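Local coordinates for protein folylpolyglutamate synthase/dihydrofolate synthase (Thermotoga maritima, PDB 1O5Z) that probably catalyses the ATP-dependent addition of L-glutamate to dihydropteroate, giving dihydrofolate, and to tetrahydrofolate, lengthening its polyglutamate tail, at residues Gln77-Gly82 with Val149-Leu154; Ile175-Arg180 with Thr209-Arg214; Leu265-Pro270 with Lys300-Leu305; Asp359-Tyr364 with Lys392-Asn397. All blocks are in the same frame, centred on the assembly; numbering follows the deposited sequence.

Contact 1. Residues Gln77-Gly82 with Val149-Leu154; sequences QGYRVG and VDIAVL
V81-G82 and I151-V153 pair as parallel strands of the central sheet in the Mur ligase middle domain, an alpha/beta fold of the P-loop NTPase class. The tight part is the backbone ladder. G82 N donates to I151 O at 2.9 Å, and G82 O receives V153 N at 2.8 Å. Just ahead of the strand, R80 O accepts from both D150 N (2.7 Å) and I151 N (3.3 Å). V81, I151 and V153 share a sheet face, where V81 CG2 lies alongside I151 CG2 at 4.1 Å and V81 CG1 leans on V153 CG2; helix 63-77 covers this patch through L74, V75 and S71. On the face of A152, V149 CG1 fits against the bare backbone of G82, 3.8 Å from G82 N, with F144 of helix 132-146 behind it. Toward solvent the fit is looser: the R80 chain bends away to bond K147 O through NH1, and Y79, whose OH bonds P289 O, brushes I151 CG2 with its CB. Exposed D150 still closes this end, its OD2 taking R80 N at 2.8 Å in a nearly straight bond (171°) from 36° above the carboxylate plane.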
loop_
_atom_site.group_PDB
_atom_site.type_symbol
_atom_site.label_atom_id
_atom_site.label_comp_id
_atom_site.label_asym_id
_atom_site.label_seq_id
_atom_site.Cartn_x
_atom_site.Cartn_y
_atom_site.Cartn_z
ATOM N N GLN A 77 1.152 3.600 20.664
ATOM C CA GLN A 77 1.587 4.582 21.652
ATOM C C GLN A 77 0.399 5.280 22.265
ATOM O O GLN A 77 0.511 5.957 23.299
ATOM C CB GLN A 77 2.549 5.588 21.053
ATOM C CG GLN A 77 3.111 6.577 22.050
ATOM C CD GLN A 77 3.810 5.905 23.216
ATOM O OE1 GLN A 77 4.589 4.969 23.021
ATOM N NE2 GLN A 77 3.566 6.398 24.432
ATOM N N GLY A 78 -0.756 5.051 21.665
ATOM C CA GLY A 78 -2.003 5.569 22.191
ATOM C C GLY A 78 -2.427 6.869 21.551
ATOM O O GLY A 78 -3.361 7.493 22.038
ATOM N N TYR A 79 -1.766 7.303 20.492
ATOM C CA TYR A 79 -2.307 8.416 19.695
ATOM C C TYR A 79 -3.599 8.019 18.962
ATOM O O TYR A 79 -3.767 6.872 18.510
ATOM C CB TYR A 79 -1.285 8.930 18.639
ATOM C CG TYR A 79 -0.038 9.565 19.217
ATOM C CD1 TYR A 79 1.108 8.830 19.353
ATOM C CD2 TYR A 79 -0.012 10.895 19.631
ATOM C CE1 TYR A 79 2.263 9.365 19.859
ATOM C CE2 TYR A 79 1.156 11.453 20.183
ATOM C CZ TYR A 79 2.292 10.651 20.280
ATOM O OH TYR A 79 3.490 11.091 20.776
ATOM N N ARG A 80 -4.477 9.000 18.784
ATOM C CA ARG A 80 -5.610 8.820 17.915
ATOM C C ARG A 80 -5.113 9.125 16.505
ATOM O O ARG A 80 -4.800 10.296 16.188
ATOM C CB ARG A 80 -6.752 9.735 18.318
ATOM C CG ARG A 80 -8.057 9.441 17.626
ATOM C CD ARG A 80 -9.261 10.147 18.244
ATOM N NE ARG A 80 -10.236 9.101 18.530
ATOM C CZ ARG A 80 -11.458 8.999 18.036
ATOM N NH1 ARG A 80 -11.985 9.922 17.276
ATOM N NH2 ARG A 80 -12.180 7.957 18.352
ATOM N N VAL A 81 -5.081 8.089 15.662
ATOM C CA VAL A 81 -4.431 8.156 14.374
ATOM C C VAL A 81 -5.407 7.950 13.224
ATOM O O VAL A 81 -6.111 6.962 13.192
ATOM C CB VAL A 81 -3.315 7.072 14.290
ATOM C CG1 VAL A 81 -2.584 7.051 12.940
ATOM C CG2 VAL A 81 -2.325 7.279 15.416
ATOM N N GLY A 82 -5.429 8.879 12.267
ATOM C CA GLY A 82 -6.053 8.626 10.977
ATOM C C GLY A 82 -4.962 8.162 10.032
ATOM O O GLY A 82 -3.837 8.616 10.099
ATOM N N VAL A 149 -8.729 13.397 15.246
ATOM C CA VAL A 149 -7.480 12.626 15.347
ATOM C C VAL A 149 -6.344 13.529 15.830
ATOM O O VAL A 149 -6.405 14.750 15.696
ATOM C CB VAL A 149 -7.127 11.914 14.024
ATOM C CG1 VAL A 149 -8.270 11.000 13.566
ATOM C CG2 VAL A 149 -6.751 12.908 12.938
ATOM N N ASP A 150 -5.344 12.934 16.455
ATOM C CA ASP A 150 -4.152 13.675 16.898
ATOM C C ASP A 150 -3.237 13.849 15.689
ATOM O O ASP A 150 -2.629 14.887 15.491
ATOM C CB ASP A 150 -3.368 12.890 17.946
ATOM C CG ASP A 150 -4.151 12.678 19.234
ATOM O OD1 ASP A 150 -4.827 13.652 19.663
ATOM O OD2 ASP A 150 -4.121 11.575 19.874
ATOM N N ILE A 151 -3.140 12.784 14.916
ATOM C CA ILE A 151 -2.265 12.752 13.782
ATOM C C ILE A 151 -2.794 11.900 12.658
ATOM O O ILE A 151 -3.470 10.883 12.876
ATOM C CB ILE A 151 -0.845 12.328 14.225
ATOM C CG1 ILE A 151 0.038 12.114 13.027
ATOM C CG2 ILE A 151 -0.847 11.099 15.116
ATOM C CD1 ILE A 151 1.455 12.096 13.424
ATOM N N ALA A 152 -2.519 12.353 11.442
ATOM C CA ALA A 152 -2.882 11.601 10.247
ATOM C C ALA A 152 -1.616 11.157 9.507
ATOM O O ALA A 152 -0.714 11.938 9.321
ATOM C CB ALA A 152 -3.807 12.417 9.348
ATOM N N VAL A 153 -1.547 9.885 9.123
ATOM C CA VAL A 153 -0.460 9.358 8.305
ATOM C C VAL A 153 -0.988 9.156 6.925
ATOM O O VAL A 153 -1.964 8.445 6.720
ATOM C CB VAL A 153 0.072 8.047 8.877
ATOM C CG1 VAL A 153 1.273 7.545 8.094
ATOM C CG2 VAL A 153 0.463 8.249 10.344
ATOM N N LEU A 154 -0.340 9.797 5.953
ATOM C CA LEU A 154 -0.838 9.863 4.595
ATOM C C LEU A 154 0.137 9.251 3.634
ATOM O O LEU A 154 1.242 9.723 3.473
ATOM C CB LEU A 154 -1.064 11.313 4.212
ATOM C CG LEU A 154 -1.836 12.080 5.287
ATOM C CD1 LEU A 154 -1.604 13.561 5.083
ATOM C CD2 LEU A 154 -3.269 11.726 5.162
#

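Contact 2. Residues Ile175-Arg180 with Thr209-Arg214; sequences IVTVDR and TGERKR
I175 and T209 form the last parallel bridge before two neighbouring strands of the P-loop NTPase-like sheet run out into loops, and from there side chains do most of the joining. T209 holds OG1 opposite its own N across the CA-CB bond (chi1 -174°), which aims the hydroxyl at I175 O, 2.6 Å away and almost in line with that carbonyl. The same OG1 accepts E211 N at 3.0 Å, an ST turn, so the hydroxyl both ties the strands and shapes the turn; G210 N adds weak bonds to I175 O and V176 O.

E211 leaves its backbone extended and then bends at CG (chi2 49°), swinging the carboxylate back across the gap. OE1 receives V178 N at 2.8 Å, almost straight though from above the carboxylate plane. OE2 is gripped twice by K213, on its anti side by the backbone N (2.7 Å) and on its syn side by NZ (2.9 Å). K213, the N-cap residue of helix 214-227, curls at its last two torsions to bring NZ there, and NZ also makes a salt bridge to D179. The D179 and E211 carboxylates, turned 76° apart, bring OD1 and OE1 to 4.1 Å; the shared ammonium and a water donating to both oxygens probably ease their repulsion. T177 OG1 and N61 ND2, the latter from the phosphate-binding loop, both hold D179 OD2. The salt bridge itself runs from K213 NZ to D179 OD1, 3.0 Å, nearly along the C-O bond of that oxygen.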
loop_
_atom_site.group_PDB
_atom_site.type_symbol
_atom_site.label_atom_id
_atom_site.label_comp_id
_atom_site.label_asym_id
_atom_site.label_seq_id
_atom_site.Cartn_x
_atom_site.Cartn_y
_atom_site.Cartn_z
ATOM N N ILE A 175 10.339 9.861 1.610
ATOM C CA ILE A 175 10.353 9.271 0.283
ATOM C C ILE A 175 11.072 7.931 0.365
ATOM O O ILE A 175 12.313 7.858 0.419
ATOM C CB ILE A 175 10.997 10.215 -0.729
ATOM C CG1 ILE A 175 10.174 11.522 -0.798
ATOM C CG2 ILE A 175 11.026 9.540 -2.119
ATOM C CD1 ILE A 175 10.826 12.665 -1.551
ATOM N N VAL A 176 10.292 6.861 0.436
ATOM C CA VAL A 176 10.869 5.583 0.812
ATOM C C VAL A 176 11.917 5.177 -0.230
ATOM O O VAL A 176 13.080 4.924 0.110
ATOM C CB VAL A 176 9.810 4.467 0.980
ATOM C CG1 VAL A 176 10.506 3.167 1.491
ATOM C CG2 VAL A 176 8.682 4.879 1.919
ATOM N N THR A 177 11.476 5.126 -1.499
ATOM C CA THR A 177 12.335 4.908 -2.654
ATOM C C THR A 177 11.941 5.740 -3.864
ATOM O O THR A 177 10.841 6.261 -3.955
ATOM C CB THR A 177 12.376 3.391 -3.120
ATOM O OG1 THR A 177 11.094 2.920 -3.656
ATOM C CG2 THR A 177 12.764 2.466 -1.933
ATOM N N VAL A 178 12.882 5.796 -4.805
ATOM C CA VAL A 178 12.639 6.292 -6.134
ATOM C C VAL A 178 13.146 5.254 -7.139
ATOM O O VAL A 178 14.359 5.106 -7.321
ATOM C CB VAL A 178 13.361 7.639 -6.349
ATOM C CG1 VAL A 178 13.119 8.141 -7.783
ATOM C CG2 VAL A 178 12.967 8.668 -5.234
ATOM N N ASP A 179 12.206 4.549 -7.781
ATOM C CA ASP A 179 12.518 3.468 -8.725
ATOM C C ASP A 179 11.864 3.719 -10.088
ATOM O O ASP A 179 10.770 4.274 -10.153
ATOM C CB ASP A 179 12.060 2.125 -8.141
ATOM C CG ASP A 179 12.731 1.805 -6.802
ATOM O OD1 ASP A 179 14.001 1.872 -6.822
ATOM O OD2 ASP A 179 12.097 1.481 -5.713
ATOM N N ARG A 180 12.544 3.283 -11.148
ATOM C CA ARG A 180 12.141 3.498 -12.555
ATOM C C ARG A 180 10.952 2.611 -12.860
ATOM O O ARG A 180 10.605 1.771 -12.040
ATOM C CB ARG A 180 13.295 3.135 -13.515
ATOM C CG ARG A 180 13.740 4.209 -14.545
ATOM C CD ARG A 180 15.276 4.121 -14.865
ATOM N NE ARG A 180 15.833 5.254 -15.635
ATOM C CZ ARG A 180 17.139 5.628 -15.641
ATOM N NH1 ARG A 180 18.037 4.978 -14.886
ATOM N NH2 ARG A 180 17.564 6.655 -16.408
ATOM N N THR A 209 14.568 9.311 3.724
ATOM C CA THR A 209 14.581 8.423 2.558
ATOM C C THR A 209 15.346 7.098 2.705
ATOM O O THR A 209 16.424 7.006 3.340
ATOM C CB THR A 209 14.996 9.199 1.258
ATOM O OG1 THR A 209 14.861 8.347 0.096
ATOM C CG2 THR A 209 16.443 9.647 1.311
ATOM N N GLY A 210 14.747 6.070 2.096
ATOM C CA GLY A 210 15.357 4.747 1.974
ATOM C C GLY A 210 16.062 4.575 0.653
ATOM O O GLY A 210 16.425 3.464 0.282
ATOM N N GLU A 211 16.294 5.685 -0.050
ATOM C CA GLU A 211 16.835 5.645 -1.402
ATOM C C GLU A 211 18.350 5.694 -1.320
ATOM O O GLU A 211 18.918 6.340 -0.420
ATOM C CB GLU A 211 16.270 6.784 -2.266
ATOM C CG GLU A 211 16.688 6.762 -3.757
ATOM C CD GLU A 211 16.497 5.408 -4.434
ATOM O OE1 GLU A 211 15.408 4.794 -4.317
ATOM O OE2 GLU A 211 17.460 4.942 -5.081
ATOM N N ARG A 212 18.972 4.956 -2.242
ATOM C CA ARG A 212 20.401 4.881 -2.380
ATOM C C ARG A 212 20.929 5.307 -3.764
ATOM O O ARG A 212 22.112 5.574 -3.885
ATOM C CB ARG A 212 20.859 3.457 -2.097
ATOM C CG ARG A 212 20.636 2.948 -0.678
ATOM C CD ARG A 212 21.421 1.674 -0.470
ATOM N NE ARG A 212 21.388 1.124 0.884
ATOM C CZ ARG A 212 20.361 0.456 1.376
ATOM N NH1 ARG A 212 19.249 0.261 0.655
ATOM N NH2 ARG A 212 20.426 -0.007 2.614
ATOM N N LYS A 213 20.091 5.385 -4.801
ATOM C CA LYS A 213 20.601 5.898 -6.104
ATOM C C LYS A 213 21.026 7.363 -6.052
ATOM O O LYS A 213 20.256 8.251 -5.721
ATOM C CB LYS A 213 19.584 5.730 -7.233
ATOM C CG LYS A 213 19.451 4.297 -7.689
ATOM C CD LYS A 213 18.429 4.179 -8.773
ATOM C CE LYS A 213 17.007 4.403 -8.270
ATOM N NZ LYS A 213 16.595 3.352 -7.343
ATOM N N ARG A 214 22.266 7.576 -6.419
ATOM C CA ARG A 214 22.889 8.879 -6.432
ATOM C C ARG A 214 22.036 9.938 -7.131
ATOM O O ARG A 214 21.893 11.054 -6.643
ATOM C CB ARG A 214 24.217 8.744 -7.179
ATOM C CG ARG A 214 25.432 9.469 -6.605
ATOM C CD ARG A 214 25.150 10.795 -5.924
ATOM N NE ARG A 214 24.611 10.600 -4.581
ATOM C CZ ARG A 214 24.432 11.566 -3.693
ATOM N NH1 ARG A 214 24.783 12.819 -3.978
ATOM N NH2 ARG A 214 23.919 11.259 -2.503
HETATM O O HOH W 1 15.339 2.093 -4.743
#

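Contact 3. Residues Leu265-Pro270 with Lys300-Leu305; sequences LTMNGP and KNAKNL. With SO4 (sulfate ion), chain C.
M267 and K303 bring the backbones closest, their CA atoms 6.1 Å apart, where the irregular turn after strand 259-265 passes the C-terminal end of helix 292-301. This loop-to-helix-end packing lies beside the P-loop of the Mur ligase-type ATPase fold. The helix stops at N301; A302 leaves helical angles and the chain straightens toward N304. A water links the two backbones, accepting from M267 N and donating to A302 O. At the helix end T266 OG1 donates to K300 O at 2.6 Å, in the carbonyl plane and on a lone pair. Replacing T266 by an alanine would probably leave K300 O without this hydroxyl mate and ease the turn's hold on the helix end. M267 runs along the departing chain: CG sits 3.3 Å from A302 O, SD is 4.2 Å from A302 CB, and a bend at the last torsion (chi3 78°) turns CE against N304 CB. S65 and M69 of helix 63-77 touch the same methionine. N304 points CG opposite its own N (chi1 -161°), carrying the amide to a sulfate, probably from the crystallisation liquor, that is also held by G62 N, G64 N and S65 N. N304 ND2 meets sulfate O2 at 2.9 Å with an N-H...O angle of 168°.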
loop_
_atom_site.group_PDB
_atom_site.type_symbol
_atom_site.label_atom_id
_atom_site.label_comp_id
_atom_site.label_asym_id
_atom_site.label_seq_id
_atom_site.Cartn_x
_atom_site.Cartn_y
_atom_site.Cartn_z
ATOM N N LEU A 265 9.611 -8.039 12.911
ATOM C CA LEU A 265 8.545 -7.818 11.974
ATOM C C LEU A 265 7.803 -9.088 11.690
ATOM O O LEU A 265 8.380 -10.137 11.424
ATOM C CB LEU A 265 9.084 -7.380 10.646
ATOM C CG LEU A 265 9.331 -5.947 10.283
ATOM C CD1 LEU A 265 9.682 -6.025 8.832
ATOM C CD2 LEU A 265 8.126 -5.057 10.483
ATOM N N THR A 266 6.503 -8.965 11.659
ATOM C CA THR A 266 5.674 -10.063 11.277
ATOM C C THR A 266 5.685 -10.178 9.769
ATOM O O THR A 266 5.818 -11.278 9.223
ATOM C CB THR A 266 4.307 -9.815 11.848
ATOM O OG1 THR A 266 4.449 -9.827 13.267
ATOM C CG2 THR A 266 3.357 -10.975 11.586
ATOM N N MET A 267 5.602 -9.025 9.111
ATOM C CA MET A 267 5.702 -8.943 7.655
ATOM C C MET A 267 6.981 -9.589 7.178
ATOM O O MET A 267 8.064 -9.391 7.772
ATOM C CB MET A 267 5.744 -7.503 7.203
ATOM C CG MET A 267 4.455 -6.767 7.306
ATOM S SD MET A 267 4.772 -5.057 6.814
ATOM C CE MET A 267 4.800 -5.355 5.073
ATOM N N ASN A 268 6.862 -10.370 6.112
ATOM C CA ASN A 268 7.985 -11.149 5.599
ATOM C C ASN A 268 8.567 -10.481 4.410
ATOM O O ASN A 268 7.898 -9.710 3.757
ATOM C CB ASN A 268 7.523 -12.517 5.257
ATOM C CG ASN A 268 7.044 -13.246 6.461
ATOM O OD1 ASN A 268 7.856 -13.652 7.342
ATOM N ND2 ASN A 268 5.719 -13.402 6.553
ATOM N N GLY A 269 9.841 -10.732 4.170
ATOM C CA GLY A 269 10.560 -10.062 3.112
ATOM C C GLY A 269 11.592 -9.120 3.706
ATOM O O GLY A 269 11.277 -8.343 4.635
ATOM N N PRO A 270 12.829 -9.179 3.192
ATOM C CA PRO A 270 13.935 -8.331 3.724
ATOM C C PRO A 270 13.834 -6.816 3.367
ATOM O O PRO A 270 14.320 -5.974 4.130
ATOM C CB PRO A 270 15.193 -8.985 3.149
ATOM C CG PRO A 270 14.699 -10.265 2.461
ATOM C CD PRO A 270 13.271 -10.042 2.077
ATOM N N LYS A 300 5.411 -5.357 15.090
ATOM C CA LYS A 300 4.797 -6.682 15.118
ATOM C C LYS A 300 3.410 -6.716 14.456
ATOM O O LYS A 300 2.993 -7.742 13.925
ATOM C CB LYS A 300 4.680 -7.180 16.563
ATOM C CG LYS A 300 5.193 -8.560 16.703
ATOM C CD LYS A 300 5.516 -8.974 18.129
ATOM C CE LYS A 300 6.133 -10.460 18.091
ATOM N NZ LYS A 300 7.128 -10.851 19.225
ATOM N N ASN A 301 2.696 -5.592 14.535
ATOM C CA ASN A 301 1.281 -5.463 14.102
ATOM C C ASN A 301 1.115 -5.017 12.666
ATOM O O ASN A 301 0.086 -5.268 12.068
ATOM C CB ASN A 301 0.544 -4.434 14.959
ATOM C CG ASN A 301 0.182 -4.925 16.342
ATOM O OD1 ASN A 301 0.311 -6.088 16.691
ATOM N ND2 ASN A 301 -0.300 -4.004 17.143
ATOM N N ALA A 302 2.120 -4.329 12.135
ATOM C CA ALA A 302 2.120 -3.911 10.734
ATOM C C ALA A 302 1.846 -5.052 9.733
ATOM O O ALA A 302 2.385 -6.172 9.850
ATOM C CB ALA A 302 3.427 -3.244 10.370
ATOM N N LYS A 303 1.056 -4.709 8.725
ATOM C CA LYS A 303 0.618 -5.647 7.723
ATOM C C LYS A 303 0.469 -4.895 6.410
ATOM O O LYS A 303 -0.157 -3.844 6.392
ATOM C CB LYS A 303 -0.732 -6.190 8.129
ATOM C CG LYS A 303 -1.238 -7.288 7.173
ATOM C CD LYS A 303 -2.465 -8.036 7.743
ATOM C CE LYS A 303 -2.049 -9.182 8.745
ATOM N NZ LYS A 303 -2.939 -9.177 9.972
ATOM N N ASN A 304 1.048 -5.414 5.327
ATOM C CA ASN A 304 0.852 -4.857 4.017
ATOM C C ASN A 304 0.114 -5.858 3.183
ATOM O O ASN A 304 0.662 -6.883 2.777
ATOM C CB ASN A 304 2.193 -4.497 3.368
ATOM C CG ASN A 304 2.033 -3.497 2.196
ATOM O OD1 ASN A 304 0.915 -3.084 1.861
ATOM N ND2 ASN A 304 3.141 -3.133 1.573
ATOM N N LEU A 305 -1.150 -5.574 2.917
ATOM C CA LEU A 305 -2.033 -6.609 2.381
ATOM C C LEU A 305 -1.634 -7.006 0.962
ATOM O O LEU A 305 -1.379 -6.149 0.107
ATOM C CB LEU A 305 -3.501 -6.173 2.407
ATOM C CG LEU A 305 -4.113 -5.594 3.680
ATOM C CD1 LEU A 305 -5.505 -5.137 3.345
ATOM C CD2 LEU A 305 -4.093 -6.539 4.857
HETATM S S SO4 C . 3.980 -0.634 -0.806
HETATM O O1 SO4 C . 4.944 -0.710 -1.895
HETATM O O2 SO4 C . 2.916 -1.607 -0.892
HETATM O O3 SO4 C . 3.422 0.718 -0.937
HETATM O O4 SO4 C . 4.614 -0.872 0.496
HETATM O O HOH W 2 4.701 -6.737 10.682
#

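Contact 4. Residues Asp359-Tyr364 with Lys392-Asn397; sequences DILRKY and KKFFKN
F394 and F395 both set CG opposite the carbonyl carbon, F394 at chi1 -51° and F395 at a skewed -34°, and these turns send the two rings from segment 392-397 toward segment 359-364. L361 CB, directed at the second segment, meets F394 CD1 at 3.9 Å. The contact joins two successive helices of the glutamate ligase domain, which follow one another along an alpha/beta sheet: L361 also packs on I349 of strand 345-349, and F395 on V371 of strand 370-373. The F395 ring reaches the backbone of L361 and Y364. Its CE2 edge faces Y364 O at 3.5 Å near the ring plane, while CZ lies 3.6 Å from L361 O and 4.2 Å from Y364 CB. F394 CB sits over one F395 face, 3.9 Å above the plane and offset toward the rim. R362 lies against the outer end of F394, but their modelled approach is too short to be trusted in detail. An alanine in place of F394 would keep the CB over the F395 ring but would probably open a gap beside L361 CB. The join is therefore apolar, with the weakly positive C-H edge of F395 turned to Y364 O probably adding a modest electrostatic attraction.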
loop_
_atom_site.group_PDB
_atom_site.type_symbol
_atom_site.label_atom_id
_atom_site.label_comp_id
_atom_site.label_asym_id
_atom_site.label_seq_id
_atom_site.Cartn_x
_atom_site.Cartn_y
_atom_site.Cartn_z
ATOM N N ASP A 359 5.866 -13.010 -19.996
ATOM C CA ASP A 359 7.046 -12.653 -19.255
ATOM C C ASP A 359 6.777 -12.839 -17.752
ATOM O O ASP A 359 7.695 -13.089 -17.003
ATOM C CB ASP A 359 7.529 -11.223 -19.605
ATOM C CG ASP A 359 8.073 -11.092 -21.051
ATOM O OD1 ASP A 359 7.690 -11.879 -21.955
ATOM O OD2 ASP A 359 8.898 -10.207 -21.405
ATOM N N ILE A 360 5.532 -12.763 -17.304
ATOM C CA ILE A 360 5.233 -13.116 -15.894
ATOM C C ILE A 360 5.365 -14.615 -15.627
ATOM O O ILE A 360 6.013 -15.018 -14.660
ATOM C CB ILE A 360 3.801 -12.646 -15.453
ATOM C CG1 ILE A 360 3.695 -11.121 -15.404
ATOM C CG2 ILE A 360 3.404 -13.256 -14.090
ATOM C CD1 ILE A 360 2.243 -10.631 -15.431
ATOM N N LEU A 361 4.729 -15.428 -16.471
ATOM C CA LEU A 361 4.683 -16.900 -16.284
ATOM C C LEU A 361 6.079 -17.523 -16.270
ATOM O O LEU A 361 6.366 -18.475 -15.540
ATOM C CB LEU A 361 3.841 -17.573 -17.398
ATOM C CG LEU A 361 2.341 -17.321 -17.375
ATOM C CD1 LEU A 361 1.604 -17.758 -18.655
ATOM C CD2 LEU A 361 1.764 -18.006 -16.180
ATOM N N ARG A 362 6.940 -16.946 -17.077
ATOM C CA ARG A 362 8.295 -17.401 -17.217
ATOM C C ARG A 362 9.114 -17.273 -15.964
ATOM O O ARG A 362 10.088 -17.992 -15.791
ATOM C CB ARG A 362 8.959 -16.569 -18.274
ATOM C CG ARG A 362 8.406 -16.789 -19.680
ATOM C CD ARG A 362 8.905 -15.789 -20.711
ATOM N NE ARG A 362 10.045 -16.293 -21.465
ATOM C CZ ARG A 362 9.937 -16.973 -22.600
ATOM N NH1 ARG A 362 8.751 -17.254 -23.141
ATOM N NH2 ARG A 362 11.014 -17.390 -23.220
ATOM N N LYS A 363 8.746 -16.344 -15.089
ATOM C CA LYS A 363 9.456 -16.181 -13.808
ATOM C C LYS A 363 9.282 -17.418 -12.923
ATOM O O LYS A 363 10.168 -17.777 -12.137
ATOM C CB LYS A 363 8.972 -14.918 -13.072
ATOM C CG LYS A 363 9.151 -13.608 -13.854
ATOM C CD LYS A 363 10.546 -13.466 -14.483
ATOM C CE LYS A 363 10.658 -12.156 -15.248
ATOM N NZ LYS A 363 12.012 -11.897 -15.750
ATOM N N TYR A 364 8.143 -18.082 -13.108
ATOM C CA TYR A 364 7.698 -19.132 -12.219
ATOM C C TYR A 364 8.076 -20.533 -12.618
ATOM O O TYR A 364 7.661 -21.494 -11.947
ATOM C CB TYR A 364 6.180 -19.044 -12.065
ATOM C CG TYR A 364 5.773 -17.768 -11.430
ATOM C CD1 TYR A 364 4.776 -16.997 -11.977
ATOM C CD2 TYR A 364 6.424 -17.301 -10.295
ATOM C CE1 TYR A 364 4.417 -15.819 -11.423
ATOM C CE2 TYR A 364 6.066 -16.107 -9.723
ATOM C CZ TYR A 364 5.052 -15.369 -10.291
ATOM O OH TYR A 364 4.660 -14.176 -9.720
ATOM N N LYS A 392 0.873 -23.493 -20.584
ATOM C CA LYS A 392 1.224 -24.806 -21.111
ATOM C C LYS A 392 2.509 -24.791 -21.928
ATOM O O LYS A 392 3.214 -25.797 -21.978
ATOM C CB LYS A 392 0.068 -25.384 -21.917
ATOM C CG LYS A 392 -1.062 -25.917 -21.025
ATOM C CD LYS A 392 -2.315 -26.268 -21.813
ATOM C CE LYS A 392 -3.262 -27.128 -20.985
ATOM N NZ LYS A 392 -4.651 -27.156 -21.565
ATOM N N LYS A 393 2.822 -23.652 -22.543
ATOM C CA LYS A 393 4.182 -23.392 -23.113
ATOM C C LYS A 393 5.365 -23.486 -22.109
ATOM O O LYS A 393 6.489 -23.786 -22.520
ATOM C CB LYS A 393 4.202 -22.011 -23.763
ATOM C CG LYS A 393 4.538 -22.002 -25.227
ATOM C CD LYS A 393 4.397 -20.593 -25.783
ATOM C CE LYS A 393 5.142 -20.420 -27.086
ATOM N NZ LYS A 393 5.690 -19.036 -27.193
ATOM N N PHE A 394 5.108 -23.233 -20.812
ATOM C CA PHE A 394 6.126 -23.287 -19.713
ATOM C C PHE A 394 6.090 -24.439 -18.692
ATOM O O PHE A 394 7.085 -24.605 -18.013
ATOM C CB PHE A 394 6.124 -21.989 -18.892
ATOM C CG PHE A 394 6.217 -20.788 -19.727
ATOM C CD1 PHE A 394 5.082 -20.115 -20.109
ATOM C CD2 PHE A 394 7.429 -20.357 -20.180
ATOM C CE1 PHE A 394 5.146 -19.018 -20.952
ATOM C CE2 PHE A 394 7.521 -19.267 -21.034
ATOM C CZ PHE A 394 6.365 -18.589 -21.418
ATOM N N PHE A 395 5.010 -25.206 -18.530
ATOM C CA PHE A 395 4.970 -26.235 -17.455
ATOM C C PHE A 395 4.205 -27.484 -17.895
ATOM O O PHE A 395 3.160 -27.361 -18.497
ATOM C CB PHE A 395 4.253 -25.759 -16.134
ATOM C CG PHE A 395 4.415 -24.269 -15.755
ATOM C CD1 PHE A 395 3.503 -23.304 -16.211
ATOM C CD2 PHE A 395 5.399 -23.863 -14.862
ATOM C CE1 PHE A 395 3.627 -21.960 -15.866
ATOM C CE2 PHE A 395 5.502 -22.519 -14.490
ATOM C CZ PHE A 395 4.603 -21.575 -14.978
ATOM N N LYS A 396 4.657 -28.674 -17.514
ATOM C CA LYS A 396 3.932 -29.922 -17.870
ATOM C C LYS A 396 2.648 -30.039 -17.061
ATOM O O LYS A 396 1.637 -30.613 -17.475
ATOM C CB LYS A 396 4.812 -31.155 -17.616
ATOM N N ASN A 397 2.723 -29.462 -15.885
ATOM C CA ASN A 397 1.664 -29.453 -14.909
ATOM C C ASN A 397 0.248 -29.070 -15.432
ATOM O O ASN A 397 -0.768 -29.770 -15.169
ATOM C CB ASN A 397 2.062 -28.459 -13.747
ATOM C CG ASN A 397 3.577 -28.603 -13.285
ATOM O OD1 ASN A 397 4.129 -29.709 -13.225
ATOM N ND2 ASN A 397 4.217 -27.474 -12.972
#

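How the contacts relate
Contacts 2 and 3 border the phosphate-binding loop, and contact 1 packs on the helix 63-77 that follows it. Contact 2 meets the loop at T60 and N61, and contact 3 reaches the sulfate held by G62, G64 and S65, probably near where ATP phosphates bind. The centres of contacts 2 and 3 are about 20 Å apart, as are those of contacts 1 and 3, with nearest atoms about 9 Å apart in both cases. Contact 4 belongs to the glutamate ligase domain; its centre is about 29 Å from that of contact 3 and about 45 Å from that of contact 1. Contact 3 also touches R428 of helix 421-433.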